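Local coordinates for putative exported protein (Bordetella parapertussis, PDB 3OCJ) that is of unknown function but has a Rossmann-like methyltransferase domain, which suggests S-adenosylmethionine-dependent methyl transfer, and holds a palmitic acid in the crystal, at residues 72-77 against 96-101; 114-119 against 134-139; 29-34 against 39-44. All blocks are in the same frame, centred on the assembly; numbering follows the deposited sequence. Where two conformers were deposited one is given.

All three contacts join pieces of chain close in sequence, but they lie at different depths of the fold. Contact 1 is buried near the middle of the chain, where two helices touch mainly through methyl groups and line a palmitic acid. Contact 2 uses the far end of helix 96-115, one of the same helices, and is only partly buried: a single leucine reaches the loop before strand 145-150, and no hydrogen bond crosses between its segments. Contact 3, on the opposite side of the chain's centre from contact 2, is a helical hairpin. It adds to its apolar packing what the others lack, a hydrogen bond between its segments.

Contact 1 of 3, residues 72-77 against 96-101; sequences HRLVTH and PAVLAT. With PLM (palmitic acid), chain D.
The end of helix 68-76 approaches the start of helix 96-115 most closely at Val75 and Thr101, whose CA atoms are 6.8 Å apart, and no hydrogen bond links the two segments. This is apolar helix-helix packing that also forms part of the wall of a fatty-acid site, since a palmitic acid runs past both helices. Two pairs of side chains make the contact, each crossing at about a right angle. Leu74 meets Val98 through one methyl on each side, CD1 to CG1 at 4.1 Å. One turn further along the second helix the contact is more tentative: Val75 has two conformers, and in this one its CG2 lies 4.1 Å from Thr101 CG2.

The branched ends divide their work between protein and lipid. With CG of Leu74 anti to the backbone N (chi1 -174°), the side chain extends from its helix and forks, CD1 going to Val98 while CD2 lies 3.6 Å from palmitic acid C9. Val98 forks likewise: CG1 takes the leucine, and CG2 touches the lipid chain atom CA at 3.6 Å. All four residues are buried, and the lipid chain lies against methyl groups from both helices. Thr101 adds its CB, 3.9 Å from palmitic acid C6, and its hydroxyl is bonded to Arg104 one turn on. The lipid is also hydrogen-bonded to Tyr199 OH.

Polar groups tie the first helix down further. His72 ND1 bonds Ser131, outside both helices, whereas Leu74 O accepts from Arg102 NH2 of helix 96-115, a polar link between the two helices. Near the helix end, His72 O accepts two bonds from opposite faces of its carbonyl plane, one from Thr76 N and one from Thr76 OG1, the latter at 2.8 Å.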
# COMPACT_ATOMS: atom_id res chain seq x y z
N HIS A 72 -8.18 0.03 -1.33
CA HIS A 72 -9.24 -0.79 -0.76
C HIS A 72 -9.75 -1.81 -1.78
O HIS A 72 -9.83 -3.00 -1.49
CB HIS A 72 -10.40 0.07 -0.28
CG HIS A 72 -11.58 -0.74 0.17
ND1 HIS A 72 -11.64 -1.34 1.41
CD2 HIS A 72 -12.73 -1.06 -0.46
CE1 HIS A 72 -12.79 -1.99 1.52
NE2 HIS A 72 -13.47 -1.84 0.40
N ARG A 73 -10.13 -1.32 -2.96
CA ARG A 73 -10.77 -2.18 -3.94
C ARG A 73 -9.81 -3.26 -4.42
O ARG A 73 -10.20 -4.41 -4.63
CB ARG A 73 -11.33 -1.34 -5.10
CG ARG A 73 -12.44 -0.39 -4.68
CD ARG A 73 -12.93 0.50 -5.82
NE ARG A 73 -13.63 -0.26 -6.85
CZ ARG A 73 -14.40 0.28 -7.79
NH1 ARG A 73 -14.57 1.60 -7.83
NH2 ARG A 73 -15.00 -0.49 -8.68
N LEU A 74 -8.54 -2.91 -4.57
CA LEU A 74 -7.54 -3.87 -4.98
C LEU A 74 -7.26 -4.89 -3.87
O LEU A 74 -7.28 -6.10 -4.11
CB LEU A 74 -6.26 -3.16 -5.39
CG LEU A 74 -5.15 -4.03 -5.99
CD1 LEU A 74 -5.62 -4.71 -7.26
CD2 LEU A 74 -3.92 -3.19 -6.25
N VAL A 75 -7.01 -4.39 -2.67
CA VAL A 75 -6.60 -5.27 -1.58
C VAL A 75 -7.70 -6.23 -1.12
O VAL A 75 -7.43 -7.38 -0.79
CB VAL A 75 -6.04 -4.47 -0.38
CG1 VAL A 75 -5.77 -5.41 0.77
CG2 VAL A 75 -4.77 -3.75 -0.78
N THR A 76 -8.95 -5.76 -1.11
CA THR A 76 -10.06 -6.58 -0.63
C THR A 76 -10.73 -7.42 -1.73
O THR A 76 -11.65 -8.20 -1.45
CB THR A 76 -11.13 -5.74 0.09
OG1 THR A 76 -11.77 -4.87 -0.84
CG2 THR A 76 -10.49 -4.92 1.20
N HIS A 77 -10.27 -7.26 -2.96
CA HIS A 77 -10.78 -8.07 -4.07
C HIS A 77 -10.71 -9.56 -3.74
O HIS A 77 -9.66 -10.09 -3.39
CB HIS A 77 -10.01 -7.78 -5.36
CG HIS A 77 -10.37 -8.69 -6.50
ND1 HIS A 77 -11.53 -8.54 -7.22
CD2 HIS A 77 -9.72 -9.75 -7.02
CE1 HIS A 77 -11.59 -9.49 -8.15
NE2 HIS A 77 -10.50 -10.23 -8.05
N PRO A 96 2.68 -10.71 -9.07
CA PRO A 96 3.28 -11.06 -7.78
C PRO A 96 3.13 -9.97 -6.71
O PRO A 96 2.82 -10.31 -5.56
CB PRO A 96 4.75 -11.29 -8.13
CG PRO A 96 4.68 -11.84 -9.54
CD PRO A 96 3.58 -11.02 -10.19
N ALA A 97 3.31 -8.70 -7.05
CA ALA A 97 3.19 -7.65 -6.05
C ALA A 97 1.76 -7.49 -5.52
O ALA A 97 1.55 -7.11 -4.37
CB ALA A 97 3.71 -6.32 -6.60
N VAL A 98 0.77 -7.78 -6.37
CA VAL A 98 -0.61 -7.70 -5.92
C VAL A 98 -0.90 -8.85 -4.95
O VAL A 98 -1.56 -8.66 -3.92
CB VAL A 98 -1.60 -7.75 -7.11
CG1 VAL A 98 -3.04 -7.82 -6.62
CG2 VAL A 98 -1.40 -6.52 -8.01
N LEU A 99 -0.41 -10.05 -5.28
CA LEU A 99 -0.58 -11.18 -4.38
C LEU A 99 0.07 -10.85 -3.04
O LEU A 99 -0.50 -11.12 -1.99
CB LEU A 99 0.05 -12.43 -4.98
CG LEU A 99 -0.66 -12.98 -6.21
CD1 LEU A 99 0.19 -14.03 -6.91
CD2 LEU A 99 -2.01 -13.58 -5.82
N ALA A 100 1.24 -10.22 -3.09
CA ALA A 100 1.98 -9.87 -1.88
C ALA A 100 1.25 -8.85 -1.01
O ALA A 100 1.22 -8.98 0.21
CB ALA A 100 3.37 -9.38 -2.23
N THR A 101 0.65 -7.82 -1.61
CA THR A 101 -0.05 -6.85 -0.78
C THR A 101 -1.30 -7.45 -0.14
O THR A 101 -1.69 -7.03 0.95
CB THR A 101 -0.34 -5.50 -1.49
OG1 THR A 101 -0.66 -4.51 -0.51
CG2 THR A 101 -1.50 -5.62 -2.48
C1 PLM D . 0.44 1.25 -2.34
O1 PLM D . -0.01 0.57 -1.39
O2 PLM D . 0.11 2.46 -2.41
C2 PLM D . 1.35 0.67 -3.40
C3 PLM D . 1.46 -0.86 -3.34
C4 PLM D . 2.16 -1.33 -4.61
C5 PLM D . 2.55 -2.81 -4.58
C6 PLM D . 1.33 -3.72 -4.58
C7 PLM D . 0.21 -3.24 -5.50
C8 PLM D . 0.58 -3.28 -6.98
C9 PLM D . -0.64 -2.81 -7.77
CA PLM D . -0.60 -3.22 -9.23
CB PLM D . -2.02 -3.25 -9.79
CC PLM D . -2.04 -3.21 -11.31
CD PLM D . -3.47 -3.20 -11.82
CE PLM D . -3.48 -2.97 -13.33
CF PLM D . -4.84 -2.49 -13.81
CG PLM D . -5.95 -3.49 -13.53

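Contact 2 of 3, residues 114-119 against 134-139; sequences RHLRPG and LALDYS
Leu116, the first residue beyond helix 96-115, points its side chain at the loop residues Leu136, Asp137 and Tyr138, joining the approach to the first strand of the Rossmann-like sheet, 121-124, to the loop leading into the second, 145-150. The apolar part rests on one methyl. Leu116 CD2 lies 3.7 Å from Tyr138 CE1 and almost as near CD1, meeting the ring obliquely, with the two side chains crossing at about a right angle. CG of Tyr138 is anti to its carbonyl carbon (chi1 -66°), which brings the ring back toward the leucine. Leu136 CD1 is a looser neighbour of the same methyl at 4.5 Å.

Hydrogen bonds stay within the segments or go outside them. Tyr138 OH is bonded to Leu133 O, fixing the far end of the ring, and Asp137 O, which also touches Leu116 CD2, receives Gln113 NE2. On the exposed side, Arg117 folds back so that NH1 bridges Arg114 O and Leu116 O, both in its guanidinium plane. In the other segment Asp137 forms an Asx turn: OD1 takes Ser139 N at 3.0 Å and, in the conformer given, Ser139 OG at 2.8 Å, both from the same face of the carboxylate.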
# COMPACT_ATOMS: atom_id res chain seq x y z
N ARG A 114 -4.05 -9.45 17.27
CA ARG A 114 -3.24 -9.95 18.36
C ARG A 114 -2.96 -8.89 19.42
O ARG A 114 -2.94 -9.19 20.62
CB ARG A 114 -1.91 -10.49 17.81
CG ARG A 114 -0.84 -10.74 18.85
CD ARG A 114 0.40 -11.38 18.22
NE ARG A 114 1.52 -11.38 19.14
CZ ARG A 114 2.67 -12.02 18.94
NH1 ARG A 114 3.63 -11.95 19.85
NH2 ARG A 114 2.85 -12.74 17.84
N HIS A 115 -2.76 -7.65 18.98
CA HIS A 115 -2.35 -6.58 19.89
C HIS A 115 -3.53 -5.78 20.48
O HIS A 115 -3.34 -5.03 21.42
CB HIS A 115 -1.36 -5.64 19.18
CG HIS A 115 -0.04 -6.29 18.90
ND1 HIS A 115 1.03 -6.21 19.77
CD2 HIS A 115 0.38 -7.04 17.86
CE1 HIS A 115 2.05 -6.88 19.27
NE2 HIS A 115 1.67 -7.42 18.12
N LEU A 116 -4.72 -5.96 19.91
CA LEU A 116 -5.91 -5.25 20.36
C LEU A 116 -6.25 -5.62 21.80
O LEU A 116 -6.16 -6.79 22.18
CB LEU A 116 -7.08 -5.62 19.45
CG LEU A 116 -8.22 -4.63 19.18
CD1 LEU A 116 -7.69 -3.38 18.48
CD2 LEU A 116 -9.28 -5.31 18.33
N ARG A 117 -6.63 -4.63 22.61
CA ARG A 117 -7.13 -4.86 23.97
C ARG A 117 -8.33 -3.94 24.20
O ARG A 117 -8.47 -2.92 23.52
CB ARG A 117 -6.06 -4.54 25.01
CG ARG A 117 -4.79 -5.38 24.95
CD ARG A 117 -5.06 -6.82 25.34
NE ARG A 117 -3.81 -7.58 25.43
CZ ARG A 117 -3.23 -8.18 24.40
NH1 ARG A 117 -3.80 -8.14 23.20
NH2 ARG A 117 -2.09 -8.84 24.56
N PRO A 118 -9.18 -4.27 25.18
CA PRO A 118 -10.31 -3.38 25.48
C PRO A 118 -9.84 -1.96 25.76
O PRO A 118 -8.83 -1.77 26.44
CB PRO A 118 -10.92 -4.00 26.75
CG PRO A 118 -10.52 -5.45 26.70
CD PRO A 118 -9.16 -5.47 26.04
N GLY A 119 -10.56 -0.98 25.23
CA GLY A 119 -10.28 0.42 25.52
C GLY A 119 -9.07 1.01 24.83
O GLY A 119 -8.72 2.17 25.05
N LEU A 134 -11.62 -1.86 10.03
CA LEU A 134 -13.04 -2.20 9.99
C LEU A 134 -13.27 -3.70 9.81
O LEU A 134 -14.38 -4.19 9.94
CB LEU A 134 -13.75 -1.41 8.89
CG LEU A 134 -13.83 0.11 9.10
CD1 LEU A 134 -14.33 0.81 7.84
CD2 LEU A 134 -14.71 0.46 10.29
N ALA A 135 -12.20 -4.44 9.50
CA ALA A 135 -12.31 -5.88 9.31
C ALA A 135 -12.04 -6.68 10.59
O ALA A 135 -12.24 -7.89 10.61
CB ALA A 135 -11.38 -6.34 8.20
N LEU A 136 -11.57 -6.02 11.64
CA LEU A 136 -11.18 -6.73 12.86
C LEU A 136 -12.39 -7.19 13.67
O LEU A 136 -13.51 -6.72 13.48
CB LEU A 136 -10.27 -5.86 13.74
CG LEU A 136 -9.01 -5.30 13.09
CD1 LEU A 136 -8.23 -4.43 14.07
CD2 LEU A 136 -8.13 -6.42 12.55
N ASP A 137 -12.14 -8.14 14.57
CA ASP A 137 -13.18 -8.68 15.44
C ASP A 137 -13.11 -7.93 16.77
O ASP A 137 -12.13 -8.05 17.50
CB ASP A 137 -12.94 -10.18 15.64
CG ASP A 137 -13.97 -10.84 16.55
OD1 ASP A 137 -14.87 -10.14 17.06
OD2 ASP A 137 -13.87 -12.06 16.75
N TYR A 138 -14.16 -7.17 17.08
CA TYR A 138 -14.19 -6.35 18.29
C TYR A 138 -15.02 -6.96 19.42
O TYR A 138 -15.23 -6.32 20.44
CB TYR A 138 -14.67 -4.93 17.96
CG TYR A 138 -13.69 -4.19 17.08
CD1 TYR A 138 -12.57 -3.57 17.62
CD2 TYR A 138 -13.87 -4.12 15.70
CE1 TYR A 138 -11.65 -2.90 16.82
CE2 TYR A 138 -12.95 -3.45 14.88
CZ TYR A 138 -11.85 -2.84 15.45
OH TYR A 138 -10.93 -2.18 14.66
N SER A 139 -15.45 -8.21 19.25
CA SER A 139 -16.35 -8.87 20.20
C SER A 139 -15.79 -9.00 21.62
O SER A 139 -16.56 -9.08 22.59
CB SER A 139 -16.77 -10.25 19.68
OG SER A 139 -15.66 -11.12 19.59

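Contact 3 of 3, residues 29-34 against 39-44; sequences RILLQG and FDVARQ
Gln44 reaches back across the turn to Gly34, its NE2 giving a nearly straight hydrogen bond (3.0 Å, 163°) to Gly34 O, in a helical hairpin where helix 15-33 ends and helix 41-53 begins. The same NE2 also donates to Phe39 O at 3.0 Å. Both carbonyls lie close to the plane of the glutamine amide but are approached from above their own planes, so the two N-H groups fix the rotation of the amide and tie together the two ends of the connecting loop.

The tight side centres on Ile30, Val41 and Gln44. Ile30 and Gln44 slide past each other in opposite directions, Ile30 CG2 coming within 3.5 Å of Gln44 OE1, which also has a weak hydrogen bond from Arg259 NH1, while Ile30 CD1 touches the backbone carbonyl of Gln44. Val41 packs beside them: with CG2 anti to the carbonyl carbon and CG1 anti to the backbone N (chi1 161°), CG2 sits 3.6 Å from Gly34 CA and CG1 meets Ile30 CG2 at 4.0 Å. Gly34, with positive phi, turns the chain out of the helix, and the valine packs on its backbone.

Toward solvent the contact thins. Leu31 is exposed and touches Val41 CG1 with a single methyl, CD2. Asp40, also exposed, serves as N-cap, its OD1 receiving Arg43 N at 2.9 Å.

Helix 247-261 packs against the hairpin: Leu260 touches Ile30, Leu255 touches Gln44 and Phe39, and Arg259 NH1 bonds Gly34 O, while Leu48 and Ile45 of helix 41-53 continue the packing against helix 15-33.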
# COMPACT_ATOMS: atom_id res chain seq x y z
N ARG A 29 6.95 4.49 -25.72
CA ARG A 29 7.97 3.69 -25.06
C ARG A 29 7.98 2.26 -25.60
O ARG A 29 9.04 1.63 -25.67
CB ARG A 29 7.78 3.70 -23.54
CG ARG A 29 8.08 5.04 -22.91
CD ARG A 29 8.21 4.94 -21.39
NE ARG A 29 6.96 4.59 -20.73
CZ ARG A 29 6.04 5.46 -20.33
NH1 ARG A 29 6.20 6.76 -20.53
NH2 ARG A 29 4.94 5.03 -19.72
N ILE A 30 6.81 1.75 -25.97
CA ILE A 30 6.71 0.42 -26.56
C ILE A 30 7.31 0.41 -27.96
O ILE A 30 8.15 -0.43 -28.28
CB ILE A 30 5.25 -0.05 -26.66
CG1 ILE A 30 4.63 -0.23 -25.27
CG2 ILE A 30 5.16 -1.36 -27.43
CD1 ILE A 30 3.12 -0.42 -25.32
N LEU A 31 6.88 1.35 -28.79
CA LEU A 31 7.32 1.41 -30.18
C LEU A 31 8.82 1.66 -30.31
O LEU A 31 9.47 1.13 -31.21
CB LEU A 31 6.54 2.47 -30.95
CG LEU A 31 5.03 2.26 -31.07
CD1 LEU A 31 4.40 3.40 -31.84
CD2 LEU A 31 4.72 0.93 -31.73
N LEU A 32 9.36 2.48 -29.42
CA LEU A 32 10.77 2.85 -29.48
C LEU A 32 11.70 1.79 -28.90
O LEU A 32 12.86 1.68 -29.30
CB LEU A 32 11.01 4.19 -28.77
CG LEU A 32 10.41 5.44 -29.41
CD1 LEU A 32 10.65 6.67 -28.54
CD2 LEU A 32 10.98 5.65 -30.81
N GLN A 33 11.20 1.00 -27.95
CA GLN A 33 12.03 0.03 -27.25
C GLN A 33 11.86 -1.41 -27.76
O GLN A 33 12.72 -2.26 -27.54
CB GLN A 33 11.81 0.11 -25.74
CG GLN A 33 12.17 1.48 -25.17
CD GLN A 33 11.85 1.63 -23.70
OE1 GLN A 33 11.45 0.67 -23.04
NE2 GLN A 33 12.04 2.83 -23.17
N GLY A 34 10.75 -1.66 -28.45
CA GLY A 34 10.54 -2.93 -29.13
C GLY A 34 10.20 -4.13 -28.26
O GLY A 34 9.77 -3.99 -27.12
N PHE A 39 6.81 -11.01 -24.81
CA PHE A 39 5.85 -9.99 -25.22
C PHE A 39 6.39 -9.14 -26.37
O PHE A 39 7.21 -8.25 -26.15
CB PHE A 39 5.51 -9.08 -24.04
CG PHE A 39 5.07 -9.82 -22.81
CD1 PHE A 39 3.73 -10.09 -22.59
CD2 PHE A 39 6.00 -10.25 -21.87
CE1 PHE A 39 3.33 -10.77 -21.46
CE2 PHE A 39 5.60 -10.93 -20.74
CZ PHE A 39 4.26 -11.19 -20.53
N ASP A 40 5.92 -9.41 -27.59
CA ASP A 40 6.32 -8.58 -28.72
C ASP A 40 5.57 -7.25 -28.68
O ASP A 40 4.71 -7.05 -27.81
CB ASP A 40 6.17 -9.30 -30.08
CG ASP A 40 4.73 -9.69 -30.40
OD1 ASP A 40 3.79 -9.21 -29.74
OD2 ASP A 40 4.55 -10.49 -31.35
N VAL A 41 5.91 -6.34 -29.59
CA VAL A 41 5.32 -5.00 -29.61
C VAL A 41 3.79 -5.03 -29.64
O VAL A 41 3.13 -4.31 -28.88
CB VAL A 41 5.86 -4.17 -30.80
CG1 VAL A 41 4.94 -2.99 -31.10
CG2 VAL A 41 7.28 -3.70 -30.51
N ALA A 42 3.24 -5.85 -30.52
CA ALA A 42 1.79 -5.98 -30.63
C ALA A 42 1.17 -6.40 -29.30
O ALA A 42 0.14 -5.86 -28.89
CB ALA A 42 1.42 -6.97 -31.73
N ARG A 43 1.80 -7.36 -28.63
CA ARG A 43 1.29 -7.85 -27.36
C ARG A 43 1.35 -6.76 -26.29
O ARG A 43 0.43 -6.60 -25.50
CB ARG A 43 2.06 -9.10 -26.91
CG ARG A 43 1.62 -9.67 -25.58
CD ARG A 43 0.12 -9.89 -25.52
NE ARG A 43 -0.27 -10.66 -24.34
CZ ARG A 43 -1.52 -10.89 -23.97
NH1 ARG A 43 -2.53 -10.39 -24.67
NH2 ARG A 43 -1.77 -11.61 -22.88
N GLN A 44 2.44 -6.00 -26.29
CA GLN A 44 2.59 -4.91 -25.34
C GLN A 44 1.51 -3.86 -25.55
O GLN A 44 0.98 -3.29 -24.59
CB GLN A 44 3.97 -4.26 -25.47
CG GLN A 44 5.13 -5.16 -25.04
CD GLN A 44 6.46 -4.51 -25.32
OE1 GLN A 44 6.68 -3.34 -24.99
NE2 GLN A 44 7.37 -5.26 -25.96